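Local structure of beta-lactamase (Serratia marcescens, 5X5G) at residues H42-S47 / V156-W161; S106-S111 / N190-T195; G115-F120 / A145-M150; P199-G204 / H214-S219. The protein probably hydrolyses the amide bond of beta-lactam antibiotics, as a class A serine beta-lactamase that confers antibiotic resistance. All coordinates share one frame; numbering follows the deposited sequence.

Contact 1: H42-S47 / V156-W161. With OP0 ((2S,5R)-N-(2-aminoethoxy)-1-formyl-5-[(sulfooxy)amino]piperidine-2-carboxamide), chain F; SO4 (sulfate ion), chain B.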
# COMPACT_ATOMS: atom_id res chain seq x y z
N HIS A 42 0.54 24.94 8.65
CA HIS A 42 0.10 24.23 7.50
C HIS A 42 0.40 22.76 7.65
O HIS A 42 1.56 22.38 7.65
CB HIS A 42 0.76 24.81 6.28
CG HIS A 42 0.21 26.15 5.90
ND1 HIS A 42 0.62 26.83 4.79
CD2 HIS A 42 -0.69 26.94 6.52
CE1 HIS A 42 -0.07 27.94 4.68
NE2 HIS A 42 -0.88 28.04 5.72
N TYR A 43 -0.64 21.91 7.69
CA TYR A 43 -0.43 20.50 7.98
C TYR A 43 -0.59 19.70 6.71
O TYR A 43 -1.51 19.97 5.94
CB TYR A 43 -1.47 20.06 9.00
CG TYR A 43 -1.32 20.73 10.32
CD1 TYR A 43 -1.87 21.96 10.57
CD2 TYR A 43 -0.58 20.13 11.33
CE1 TYR A 43 -1.66 22.61 11.78
CE2 TYR A 43 -0.39 20.74 12.54
CZ TYR A 43 -0.93 21.98 12.77
OH TYR A 43 -0.74 22.52 14.01
N PRO A 44 0.30 18.72 6.49
CA PRO A 44 0.13 17.85 5.33
C PRO A 44 -1.16 16.99 5.50
O PRO A 44 -1.39 16.41 6.58
CB PRO A 44 1.39 17.00 5.37
CG PRO A 44 1.80 16.97 6.81
CD PRO A 44 1.52 18.37 7.25
N MET A 45 -2.01 16.99 4.47
CA MET A 45 -3.34 16.37 4.53
C MET A 45 -3.31 14.85 4.42
O MET A 45 -4.16 14.17 5.00
CB MET A 45 -4.20 16.95 3.42
CG MET A 45 -4.66 18.36 3.72
SD MET A 45 -5.99 18.85 2.61
CE MET A 45 -5.08 19.34 1.15
N GLN A 46 -2.33 14.35 3.66
CA GLN A 46 -2.28 13.00 3.11
C GLN A 46 -3.65 12.57 2.59
O GLN A 46 -4.25 13.32 1.81
CB GLN A 46 -1.64 12.01 4.10
CG GLN A 46 -0.13 12.09 4.14
CD GLN A 46 0.55 11.59 2.87
OE1 GLN A 46 -0.07 10.91 2.03
NE2 GLN A 46 1.87 11.81 2.78
N SER A 47 -4.14 11.41 2.99
CA SER A 47 -5.36 10.89 2.40
C SER A 47 -6.61 11.68 2.77
O SER A 47 -7.66 11.45 2.16
CB SER A 47 -5.61 9.43 2.77
OG SER A 47 -4.69 8.60 2.12
N VAL A 156 6.84 16.24 -1.11
CA VAL A 156 5.74 16.61 -1.95
C VAL A 156 4.43 16.68 -1.17
O VAL A 156 3.54 17.52 -1.47
CB VAL A 156 5.66 15.71 -3.20
CG1 VAL A 156 4.40 16.03 -3.99
CG2 VAL A 156 6.88 15.97 -4.09
N GLN A 157 4.36 15.87 -0.11
CA GLN A 157 3.16 15.81 0.75
C GLN A 157 2.84 17.16 1.38
O GLN A 157 1.68 17.51 1.51
CB GLN A 157 3.28 14.74 1.82
CG GLN A 157 4.45 14.94 2.75
CD GLN A 157 4.69 13.73 3.61
OE1 GLN A 157 3.79 13.30 4.37
NE2 GLN A 157 5.93 13.20 3.59
N TYR A 158 3.88 17.96 1.65
CA TYR A 158 3.69 19.25 2.31
C TYR A 158 3.05 20.28 1.36
O TYR A 158 2.50 21.24 1.83
CB TYR A 158 4.99 19.78 2.92
CG TYR A 158 5.53 18.91 4.06
CD1 TYR A 158 5.07 19.06 5.36
CD2 TYR A 158 6.55 17.99 3.84
CE1 TYR A 158 5.59 18.31 6.40
CE2 TYR A 158 7.06 17.22 4.87
CZ TYR A 158 6.57 17.36 6.14
OH TYR A 158 7.12 16.62 7.15
N THR A 159 2.96 19.98 0.06
CA THR A 159 2.27 20.90 -0.89
C THR A 159 0.76 20.71 -0.89
O THR A 159 0.03 21.58 -1.34
CB THR A 159 2.77 20.74 -2.34
OG1 THR A 159 2.43 19.44 -2.85
CG2 THR A 159 4.28 20.92 -2.38
N ASN A 160 0.31 19.54 -0.44
CA ASN A 160 -1.10 19.29 -0.13
C ASN A 160 -1.41 19.58 1.33
O ASN A 160 -1.31 18.67 2.15
CB ASN A 160 -1.41 17.79 -0.36
CG ASN A 160 -1.43 17.41 -1.81
OD1 ASN A 160 -1.83 18.20 -2.66
ND2 ASN A 160 -1.05 16.18 -2.10
N TRP A 161 -1.60 20.85 1.69
CA TRP A 161 -1.62 21.28 3.10
C TRP A 161 -2.93 21.95 3.43
O TRP A 161 -3.63 22.45 2.57
CB TRP A 161 -0.47 22.27 3.43
CG TRP A 161 -0.40 23.52 2.54
CD1 TRP A 161 0.48 23.74 1.50
CD2 TRP A 161 -1.14 24.75 2.69
NE1 TRP A 161 0.31 25.03 0.98
CE2 TRP A 161 -0.69 25.65 1.68
CE3 TRP A 161 -2.15 25.18 3.59
CZ2 TRP A 161 -1.26 26.92 1.49
CZ3 TRP A 161 -2.68 26.48 3.43
CH2 TRP A 161 -2.24 27.32 2.38
C1 OP0 F . -3.54 8.00 2.93
O8 OP0 F . -3.19 8.79 3.81
N14 OP0 F . -2.82 7.07 2.51
C2 OP0 F . -1.46 6.86 2.98
C3 OP0 F . -0.56 6.82 1.79
N15 OP0 F . 0.53 6.07 1.92
O9 OP0 F . -0.85 7.53 0.81
C7 OP0 F . -3.36 6.01 1.72
C6 OP0 F . -3.54 4.84 2.64
C5 OP0 F . -2.16 4.42 3.15
C4 OP0 F . -1.43 5.59 3.83
N16 OP0 F . -4.57 5.12 3.68
S17 OP0 F . -5.01 6.19 5.78
O10 OP0 F . -4.06 5.48 4.86
O13 OP0 F . -4.41 6.85 6.88
O12 OP0 F . -5.79 5.13 6.34
O11 OP0 F . -5.84 7.22 4.87
N21 OP0 F . 3.71 8.45 -0.16
C22 OP0 F . 2.87 8.19 1.03
C23 OP0 F . 2.74 6.71 1.40
O24 OP0 F . 1.49 6.17 1.00
S SO4 B . 4.42 25.53 9.57
O1 SO4 B . 3.90 26.42 8.54
O2 SO4 B . 5.72 24.95 9.11
O3 SO4 B . 4.55 26.45 10.71
O4 SO4 B . 3.55 24.42 9.91
O HOH W 1 -0.23 15.48 2.01
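Asn160 O takes a hydrogen bond from Met45 N and a weaker CA-H...O contact from Pro44 CA. The bond from Met45 N to Asn160 O is 2.9 Å long, nearly straight at 167° and in the carbonyl plane. Pro44 and Trp161 form an antiparallel non-hydrogen-bonded pair, and Tyr43 O takes another CA-H...O contact, 3.1 Å from Trp161 CA. Strand 43-44 is thereby joined to strand 161-162. At the outer end the imidazole of His42 lies flat on the six-membered ring of Trp161. The centroids are 3.5 Å apart and the planes differ by 8°, a face-to-face stack. Trp161 CG sits between its backbone N and carbonyl carbon (chi1 54°), which turns the indole against the face of the His42 ring. Pro44 CG rests on Tyr158 CE1; the hydroxyl of Tyr158 is hydrogen-bonded with Asp252.

At the other end Gln46 NE2 donates to Gln157 OE1 over 2.9 Å. The acceptor lies in the amide plane of Gln46, but the donor stands above the carbonyl plane of Gln157, with the two amides nearly perpendicular. Water 1 accepts from Gln46 N and donates to Gln157 O. Ser47 OG is bonded covalently to C1 of the inhibitor, 1.5 Å away, and Ser47 N donates to the inhibitor's O8. The carbonyl of the carbamoyl-enzyme thus finds a donor in the serine's own backbone, consistent with one half of the oxyanion hole of this family.

Contact 2: S106-S111 / N190-T195. With OP0 ((2S,5R)-N-(2-aminoethoxy)-1-formyl-5-[(sulfooxy)amino]piperidine-2-carboxamide), chain F.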
# COMPACT_ATOMS: atom_id res chain seq x y z
N SER A 106 -14.31 2.96 -2.50
CA SER A 106 -12.99 2.40 -2.19
C SER A 106 -12.04 3.54 -1.87
O SER A 106 -11.26 3.46 -0.92
CB SER A 106 -12.44 1.61 -3.38
OG SER A 106 -11.23 0.95 -3.02
N THR A 107 -12.14 4.62 -2.63
CA THR A 107 -11.28 5.80 -2.42
C THR A 107 -11.49 6.43 -1.05
O THR A 107 -10.50 6.78 -0.37
CB THR A 107 -11.43 6.84 -3.56
OG1 THR A 107 -11.04 6.24 -4.81
CG2 THR A 107 -10.52 8.01 -3.37
N VAL A 108 -12.75 6.67 -0.67
CA VAL A 108 -13.03 7.36 0.59
C VAL A 108 -13.00 6.39 1.78
O VAL A 108 -12.28 6.64 2.76
CB VAL A 108 -14.39 8.10 0.53
CG1 VAL A 108 -14.76 8.67 1.88
CG2 VAL A 108 -14.32 9.20 -0.50
N SER A 109 -13.81 5.31 1.72
CA SER A 109 -14.01 4.43 2.89
C SER A 109 -12.76 3.55 3.17
O SER A 109 -12.48 3.25 4.33
CB SER A 109 -15.25 3.53 2.76
OG SER A 109 -16.41 4.30 2.59
N HIS A 110 -12.09 3.12 2.11
CA HIS A 110 -10.90 2.28 2.22
C HIS A 110 -9.58 2.95 1.78
O HIS A 110 -8.51 2.29 1.79
CB HIS A 110 -11.11 0.99 1.45
CG HIS A 110 -12.10 0.08 2.09
ND1 HIS A 110 -13.46 0.23 1.92
CD2 HIS A 110 -11.93 -0.98 2.93
CE1 HIS A 110 -14.09 -0.71 2.60
NE2 HIS A 110 -13.19 -1.44 3.24
N SER A 111 -9.63 4.26 1.57
CA SER A 111 -8.47 5.10 1.24
C SER A 111 -7.66 4.64 0.04
O SER A 111 -6.42 4.70 0.06
CB SER A 111 -7.55 5.24 2.48
OG SER A 111 -7.01 6.54 2.54
N ASN A 190 -22.86 8.65 3.74
CA ASN A 190 -22.88 7.21 4.05
C ASN A 190 -21.47 6.66 3.92
O ASN A 190 -21.03 5.84 4.71
CB ASN A 190 -23.79 6.45 3.10
CG ASN A 190 -25.26 6.61 3.44
OD1 ASN A 190 -25.63 6.71 4.59
ND2 ASN A 190 -26.10 6.70 2.41
N THR A 191 -20.84 7.02 2.82
CA THR A 191 -19.51 6.49 2.49
C THR A 191 -18.51 6.83 3.65
O THR A 191 -17.71 5.99 4.09
CB THR A 191 -19.07 7.12 1.14
OG1 THR A 191 -19.94 6.63 0.08
CG2 THR A 191 -17.68 6.77 0.83
N MET A 192 -18.60 8.06 4.18
CA MET A 192 -17.75 8.48 5.28
C MET A 192 -18.01 7.79 6.62
O MET A 192 -17.07 7.56 7.42
CB MET A 192 -17.85 10.01 5.43
CG MET A 192 -17.25 10.71 4.24
SD MET A 192 -17.47 12.46 4.32
CE MET A 192 -16.38 12.89 5.67
N ILE A 193 -19.27 7.37 6.83
CA ILE A 193 -19.64 6.60 8.01
C ILE A 193 -19.14 5.17 7.85
O ILE A 193 -18.72 4.54 8.83
CB ILE A 193 -21.17 6.59 8.23
CG1 ILE A 193 -21.66 8.01 8.54
CG2 ILE A 193 -21.51 5.68 9.38
CD1 ILE A 193 -23.18 8.17 8.62
N GLU A 194 -19.16 4.68 6.62
CA GLU A 194 -18.77 3.32 6.31
C GLU A 194 -17.26 3.18 6.27
O GLU A 194 -16.76 2.11 6.03
CB GLU A 194 -19.33 2.91 4.95
CG GLU A 194 -20.80 2.48 4.92
CD GLU A 194 -21.45 2.59 3.53
OE1 GLU A 194 -20.76 2.90 2.52
OE2 GLU A 194 -22.69 2.46 3.46
N THR A 195 -16.54 4.29 6.40
CA THR A 195 -15.09 4.25 6.50
C THR A 195 -14.62 3.21 7.49
O THR A 195 -15.14 3.09 8.59
CB THR A 195 -14.56 5.65 6.83
OG1 THR A 195 -14.78 6.49 5.69
CG2 THR A 195 -13.09 5.62 7.15
C1 OP0 F . -3.54 8.00 2.93
O8 OP0 F . -3.19 8.79 3.81
N14 OP0 F . -2.82 7.07 2.51
C2 OP0 F . -1.46 6.86 2.98
C3 OP0 F . -0.56 6.82 1.79
N15 OP0 F . 0.53 6.07 1.92
O9 OP0 F . -0.85 7.53 0.81
C7 OP0 F . -3.36 6.01 1.72
C6 OP0 F . -3.54 4.84 2.64
C5 OP0 F . -2.16 4.42 3.15
C4 OP0 F . -1.43 5.59 3.83
N16 OP0 F . -4.57 5.12 3.68
S17 OP0 F . -5.01 6.19 5.78
O10 OP0 F . -4.06 5.48 4.86
O13 OP0 F . -4.41 6.85 6.88
O12 OP0 F . -5.79 5.13 6.34
O11 OP0 F . -5.84 7.22 4.87
N21 OP0 F . 3.71 8.45 -0.16
C22 OP0 F . 2.87 8.19 1.03
C23 OP0 F . 2.74 6.71 1.40
O24 OP0 F . 1.49 6.17 1.00
O HOH W 2 -18.35 2.65 1.33
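The C-terminal parts of helix 100-109 and helix 182-193 meet here, in the helical part of the fold. Ser109 OG donates to Thr191 O over 2.6 Å. The hydroxyl approaches that carbonyl at a C=O...O angle of 124°, tilted 32° from its plane. Ser109 OG stands anti to its own carbonyl carbon (chi1 -59°), which brings it to the carbonyl of Thr191. Water 2 donates to Ser109 OG over 2.8 Å and also to Glu194 OE1. The serine hydroxyl is therefore both donor and acceptor, and the carboxylate of Glu194 joins the contact through the water.

The apolar part lies beside this bond. Val108 CB and CG1 both lie about 3.6 Å from Thr191 CG2, the two side chains crossing at about a right angle. Val108 CG1 also touches Met192 CG, 4.0 Å away. Nearby, Thr195 CA makes a CA-H...O contact with Ser109 O at 3.5 Å.

Residues 109-111 lead into the active site. Ser111 matches the serine of the SDN motif of class A beta-lactamases. Ser111 OG donates to O11 of the inhibitor's sulfate over 2.7 Å, and Lys215 NZ is a further partner of that hydroxyl. On the other segment, Thr195 OG1 is hydrogen-bonded with His214 O, tying the chain after helix 182-193 to strand 212-218.

Contact 3: G115-F120 / A145-M150. With NA (sodium ion), chain E; OP0 ((2S,5R)-N-(2-aminoethoxy)-1-formyl-5-[(sulfooxy)amino]piperidine-2-carboxamide), chain F.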
# COMPACT_ATOMS: atom_id res chain seq x y z
N GLY A 115 -7.65 4.58 -6.76
CA GLY A 115 -8.93 5.23 -6.95
C GLY A 115 -8.86 6.74 -6.90
O GLY A 115 -9.40 7.43 -7.75
N CYS A 116 -8.10 7.25 -5.94
CA CYS A 116 -7.86 8.68 -5.82
C CYS A 116 -7.35 9.29 -7.15
O CYS A 116 -7.91 10.29 -7.66
CB CYS A 116 -6.86 8.91 -4.71
SG CYS A 116 -6.39 10.64 -4.52
N ASP A 117 -6.29 8.71 -7.70
CA ASP A 117 -5.71 9.25 -8.92
C ASP A 117 -6.54 9.03 -10.16
O ASP A 117 -6.58 9.89 -11.03
CB ASP A 117 -4.27 8.74 -9.11
CG ASP A 117 -3.29 9.38 -8.12
OD1 ASP A 117 -3.72 10.13 -7.20
OD2 ASP A 117 -2.10 8.98 -8.17
N ILE A 118 -7.29 7.93 -10.22
CA ILE A 118 -8.28 7.75 -11.27
C ILE A 118 -9.31 8.89 -11.28
O ILE A 118 -9.62 9.52 -12.33
CB ILE A 118 -8.97 6.37 -11.14
CG1 ILE A 118 -8.01 5.26 -11.50
CG2 ILE A 118 -10.17 6.30 -12.06
CD1 ILE A 118 -8.35 3.89 -10.93
N LEU A 119 -9.77 9.25 -10.09
CA LEU A 119 -10.73 10.31 -9.95
C LEU A 119 -10.14 11.71 -10.19
O LEU A 119 -10.82 12.59 -10.73
CB LEU A 119 -11.36 10.22 -8.57
CG LEU A 119 -12.25 9.00 -8.35
CD1 LEU A 119 -12.65 8.85 -6.87
CD2 LEU A 119 -13.47 9.11 -9.25
N PHE A 120 -8.90 11.97 -9.75
CA PHE A 120 -8.23 13.25 -10.13
C PHE A 120 -8.23 13.41 -11.65
O PHE A 120 -8.63 14.45 -12.19
CB PHE A 120 -6.78 13.35 -9.59
CG PHE A 120 -6.67 13.96 -8.21
CD1 PHE A 120 -7.15 15.25 -7.97
CD2 PHE A 120 -6.01 13.29 -7.20
CE1 PHE A 120 -7.08 15.80 -6.70
CE2 PHE A 120 -5.87 13.86 -5.95
CZ PHE A 120 -6.45 15.10 -5.69
N ALA A 145 -0.96 17.91 -5.50
CA ALA A 145 -0.23 16.70 -5.90
C ALA A 145 -1.11 15.45 -5.78
O ALA A 145 -1.86 15.30 -4.80
CB ALA A 145 1.04 16.52 -5.09
N THR A 146 -1.02 14.58 -6.79
CA THR A 146 -1.74 13.31 -6.82
C THR A 146 -1.02 12.36 -5.88
O THR A 146 0.09 12.64 -5.40
CB THR A 146 -1.73 12.66 -8.22
OG1 THR A 146 -0.36 12.43 -8.62
CG2 THR A 146 -2.43 13.53 -9.25
N GLU A 147 -1.64 11.22 -5.62
CA GLU A 147 -0.98 10.21 -4.82
C GLU A 147 0.32 9.75 -5.52
O GLU A 147 1.32 9.60 -4.87
CB GLU A 147 -1.89 9.01 -4.51
CG GLU A 147 -2.94 9.32 -3.45
CD GLU A 147 -2.36 9.40 -2.05
OE1 GLU A 147 -1.20 8.93 -1.80
OE2 GLU A 147 -3.07 9.97 -1.19
N GLU A 148 0.30 9.53 -6.82
CA GLU A 148 1.51 9.14 -7.50
C GLU A 148 2.64 10.18 -7.33
O GLU A 148 3.80 9.82 -7.19
CB GLU A 148 1.22 8.98 -8.98
CG GLU A 148 2.45 8.68 -9.83
CD GLU A 148 2.09 8.35 -11.27
OE1 GLU A 148 0.96 8.66 -11.69
OE2 GLU A 148 2.94 7.77 -11.98
N GLU A 149 2.30 11.45 -7.44
CA GLU A 149 3.26 12.53 -7.22
C GLU A 149 3.86 12.56 -5.83
O GLU A 149 5.08 12.73 -5.67
CB GLU A 149 2.66 13.90 -7.61
CG GLU A 149 2.40 14.00 -9.09
CD GLU A 149 1.61 15.22 -9.52
OE1 GLU A 149 0.74 15.72 -8.77
OE2 GLU A 149 1.74 15.58 -10.70
N MET A 150 3.02 12.32 -4.82
CA MET A 150 3.48 12.28 -3.47
C MET A 150 4.40 11.10 -3.21
O MET A 150 5.31 11.19 -2.37
CB MET A 150 2.29 12.21 -2.48
CG MET A 150 1.59 13.54 -2.22
SD MET A 150 0.49 13.56 -0.77
CE MET A 150 -0.80 12.40 -1.21
NA NA E . 5.42 13.03 -0.21
C1 OP0 F . -3.54 8.00 2.93
O8 OP0 F . -3.19 8.79 3.81
N14 OP0 F . -2.82 7.07 2.51
C2 OP0 F . -1.46 6.86 2.98
C3 OP0 F . -0.56 6.82 1.79
N15 OP0 F . 0.53 6.07 1.92
O9 OP0 F . -0.85 7.53 0.81
C7 OP0 F . -3.36 6.01 1.72
C6 OP0 F . -3.54 4.84 2.64
C5 OP0 F . -2.16 4.42 3.15
C4 OP0 F . -1.43 5.59 3.83
N16 OP0 F . -4.57 5.12 3.68
S17 OP0 F . -5.01 6.19 5.78
O10 OP0 F . -4.06 5.48 4.86
O13 OP0 F . -4.41 6.85 6.88
O12 OP0 F . -5.79 5.13 6.34
O11 OP0 F . -5.84 7.22 4.87
N21 OP0 F . 3.71 8.45 -0.16
C22 OP0 F . 2.87 8.19 1.03
C23 OP0 F . 2.74 6.71 1.40
O24 OP0 F . 1.49 6.17 1.00
O HOH W 3 -1.62 8.91 -10.70
O HOH W 4 3.82 10.95 0.99
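The N-terminus of helix 147-151, the short helix in what corresponds to the omega loop of class A beta-lactamases, is held here by an aspartate from helix 113-123. Asp117 spreads its carboxylate across the first two backbone N-H groups of the helix. Asp117 OD1 accepts from Glu147 N over 2.8 Å, and Asp117 OD2 accepts from Glu148 N over 2.8 Å. Each oxygen uses its syn lone pair, so the carboxylate grips two consecutive amides as a fork. A negative group at a helix N-terminus would probably be stabilised by the helix dipole.

The same turn carries its own cap. Thr146 is the N-cap residue, and its OG1 accepts from Glu149 N. Glu149 OE1 accepts in return from Thr146 N over 2.9 Å, completing a capping box. Thr146 OG1 lies between its backbone N and carbonyl carbon (chi1 59°), a position that turns the hydroxyl to the amide of Glu149. Thr146 CG2 approaches the ring of Phe120 instead, 4.1 Å from Phe120 CD2. Cys116 SG lies against Glu147 CG.

The chain of Glu147 bends about its CB-CG bond (chi2 -74°), leading its carboxylate to the inhibitor. Glu147 OE1 is 3.0 Å from the inhibitor's O9 and is hydrogen-bonded with His151. Glu147 probably corresponds to the general-base glutamate of class A enzymes. At the far end of the segment Met150 O binds a sodium ion together with Ala153 O and Trp154 O. Water 3 bridges the carboxylates of Asp117 and Glu148, donating to Asp117 OD2 over 2.6 Å and to Glu148 OE1.

Contact 4: P199-G204 / H214-S219. With OP0 ((2S,5R)-N-(2-aminoethoxy)-1-formyl-5-[(sulfooxy)amino]piperidine-2-carboxamide), chain F; SO4 (sulfate ion), chain C.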
# COMPACT_ATOMS: atom_id res chain seq x y z
N PRO A 199 -9.79 3.02 12.94
CA PRO A 199 -10.80 2.80 13.97
C PRO A 199 -10.37 3.24 15.39
O PRO A 199 -11.22 3.48 16.20
CB PRO A 199 -11.00 1.26 13.95
CG PRO A 199 -9.70 0.74 13.36
CD PRO A 199 -9.37 1.76 12.30
N LYS A 200 -9.08 3.42 15.63
CA LYS A 200 -8.62 3.90 16.91
C LYS A 200 -8.13 5.35 16.83
O LYS A 200 -7.32 5.76 17.65
CB LYS A 200 -7.51 3.00 17.46
CG LYS A 200 -7.90 1.53 17.51
CD LYS A 200 -9.01 1.28 18.51
CE LYS A 200 -9.04 -0.18 18.94
NZ LYS A 200 -10.20 -0.79 18.26
N ARG A 201 -8.62 6.11 15.83
CA ARG A 201 -8.33 7.52 15.77
C ARG A 201 -9.48 8.31 16.37
O ARG A 201 -9.75 8.14 17.56
CB ARG A 201 -7.91 7.91 14.35
CG ARG A 201 -6.59 7.27 13.94
CD ARG A 201 -6.19 7.65 12.53
NE ARG A 201 -5.07 6.85 12.06
CZ ARG A 201 -4.30 7.14 11.01
NH1 ARG A 201 -4.48 8.25 10.33
NH2 ARG A 201 -3.32 6.34 10.68
N LEU A 202 -10.17 9.16 15.61
CA LEU A 202 -11.33 9.88 16.19
C LEU A 202 -12.30 8.95 16.98
O LEU A 202 -12.75 9.30 18.07
CB LEU A 202 -12.13 10.64 15.11
CG LEU A 202 -11.44 11.88 14.54
CD1 LEU A 202 -12.16 12.43 13.33
CD2 LEU A 202 -11.27 13.00 15.57
N LYS A 203 -12.58 7.77 16.43
CA LYS A 203 -13.55 6.87 16.99
C LYS A 203 -12.99 6.15 18.23
O LYS A 203 -13.76 5.50 18.92
CB LYS A 203 -13.98 5.81 15.96
CG LYS A 203 -15.01 6.32 14.97
CD LYS A 203 -14.98 5.58 13.64
CE LYS A 203 -15.60 4.21 13.65
NZ LYS A 203 -16.95 4.21 14.27
N GLY A 204 -11.68 6.19 18.44
CA GLY A 204 -11.00 5.22 19.28
C GLY A 204 -11.47 5.08 20.71
O GLY A 204 -11.52 3.99 21.24
N HIS A 214 -16.07 10.02 8.70
CA HIS A 214 -14.71 10.50 8.70
C HIS A 214 -13.81 10.05 7.56
O HIS A 214 -14.11 9.07 6.84
CB HIS A 214 -14.07 10.18 10.04
CG HIS A 214 -13.73 8.74 10.22
ND1 HIS A 214 -12.43 8.30 10.38
CD2 HIS A 214 -14.52 7.64 10.35
CE1 HIS A 214 -12.44 6.98 10.54
NE2 HIS A 214 -13.69 6.56 10.57
N LYS A 215 -12.62 10.65 7.52
CA LYS A 215 -11.59 10.30 6.56
C LYS A 215 -10.22 10.44 7.19
O LYS A 215 -9.83 11.52 7.68
CB LYS A 215 -11.69 11.18 5.28
CG LYS A 215 -10.59 10.89 4.26
CD LYS A 215 -10.91 9.67 3.38
CE LYS A 215 -9.71 8.93 2.78
NZ LYS A 215 -8.92 8.25 3.82
N THR A 216 -9.45 9.36 7.09
CA THR A 216 -8.14 9.31 7.66
C THR A 216 -7.09 9.82 6.69
O THR A 216 -7.32 9.92 5.47
CB THR A 216 -7.77 7.87 8.05
OG1 THR A 216 -8.01 7.00 6.96
CG2 THR A 216 -8.60 7.42 9.22
N GLY A 217 -5.89 10.00 7.20
CA GLY A 217 -4.70 10.06 6.33
C GLY A 217 -3.47 9.74 7.15
O GLY A 217 -3.40 10.10 8.34
N SER A 218 -2.45 9.20 6.47
CA SER A 218 -1.21 8.78 7.11
C SER A 218 -0.09 8.94 6.09
O SER A 218 -0.29 8.68 4.90
CB SER A 218 -1.26 7.28 7.49
OG SER A 218 -2.37 6.95 8.26
N SER A 219 1.08 9.36 6.58
CA SER A 219 2.31 9.43 5.85
C SER A 219 3.22 8.26 6.21
O SER A 219 2.96 7.52 7.15
CB SER A 219 3.03 10.73 6.17
OG SER A 219 3.69 10.63 7.42
C1 OP0 F . -3.54 8.00 2.93
O8 OP0 F . -3.19 8.79 3.81
N14 OP0 F . -2.82 7.07 2.51
C2 OP0 F . -1.46 6.86 2.98
C3 OP0 F . -0.56 6.82 1.79
N15 OP0 F . 0.53 6.07 1.92
O9 OP0 F . -0.85 7.53 0.81
C7 OP0 F . -3.36 6.01 1.72
C6 OP0 F . -3.54 4.84 2.64
C5 OP0 F . -2.16 4.42 3.15
C4 OP0 F . -1.43 5.59 3.83
N16 OP0 F . -4.57 5.12 3.68
S17 OP0 F . -5.01 6.19 5.78
O10 OP0 F . -4.06 5.48 4.86
O13 OP0 F . -4.41 6.85 6.88
O12 OP0 F . -5.79 5.13 6.34
O11 OP0 F . -5.84 7.22 4.87
N21 OP0 F . 3.71 8.45 -0.16
C22 OP0 F . 2.87 8.19 1.03
C23 OP0 F . 2.74 6.71 1.40
O24 OP0 F . 1.49 6.17 1.00
S SO4 C . -5.23 2.72 11.03
O1 SO4 C . -5.54 3.92 11.84
O2 SO4 C . -5.93 2.83 9.71
O3 SO4 C . -3.75 2.64 10.92
O4 SO4 C . -5.70 1.50 11.74
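The guanidinium of Arg201 meets strand 212-218 at its edge, with Gly217 O and Ser218 OG both near its plane. The sulfate ion's O1, the inhibitor's O13 and Thr216 CB approach it obliquely. Arg201 NH2 donates to Ser218 OG over 2.7 Å at 156°. Arg201 NH1 donates to Gly217 O over 2.9 Å, reaching that carbonyl from well above its plane, and makes a weak bond to Ser218 OG as well. The chain of Arg201 runs extended from CG to NE (chi2 179°), and this length carries the charged end across from the loop. Arg201 NE has a salt bridge with Glu261, and NH1 is also hydrogen-bonded with Asn231 O. The imidazole of His214 has Lys203 CD beside NE2 at 3.5 Å, in an oblique approach, while its ND1 is hydrogen-bonded with Asp232.

Ser218 OG is shared between protein and inhibitor. Ser218 OG lies 2.5 Å from O13 of the inhibitor's sulfate, modelled as a very short hydrogen bond of doubtful length. Ser218 N donates to the inhibitor's O8 over 2.8 Å, nearly straight at 164°. Thr216 OG1 stands 3.0 Å from both O11 and O12 of the same sulfate; it is also hydrogen-bonded with Thr197 OG1, and its sulfate bonds are weak and not settled. Lys215 NZ lies nearby, hydrogen-bonded to Thr216 O. Arg201, Lys215 and the two hydroxyls thus gather round one anionic group, which they would help to hold. Lys215, Thr216 and Gly217 fit the KTG motif of serine beta-lactamases, on the edge strand that lines the active site.

All four contacts border one active site, and each touches the bound inhibitor. Contact 3 falls within the chain spans of both contact 1 and contact 2. The spans of contacts 1 and 2 cross, and contact 4 follows all three. Contacts 2 and 4 have centres 12 Å apart and meet through Ser111 and Lys215. Contacts 1 and 3 have centres 13 Å apart and meet at Asn160 and Ala145. Contacts 3 and 4 do not touch. Contact 1 joins two strands of the small three-stranded sheet. Contact 4 joins a loop to edge strand 212-218 of the five-stranded sheet, whereas contacts 2 and 3 belong to the helical part. The catalytic cleft is thus assembled from segments distant in sequence.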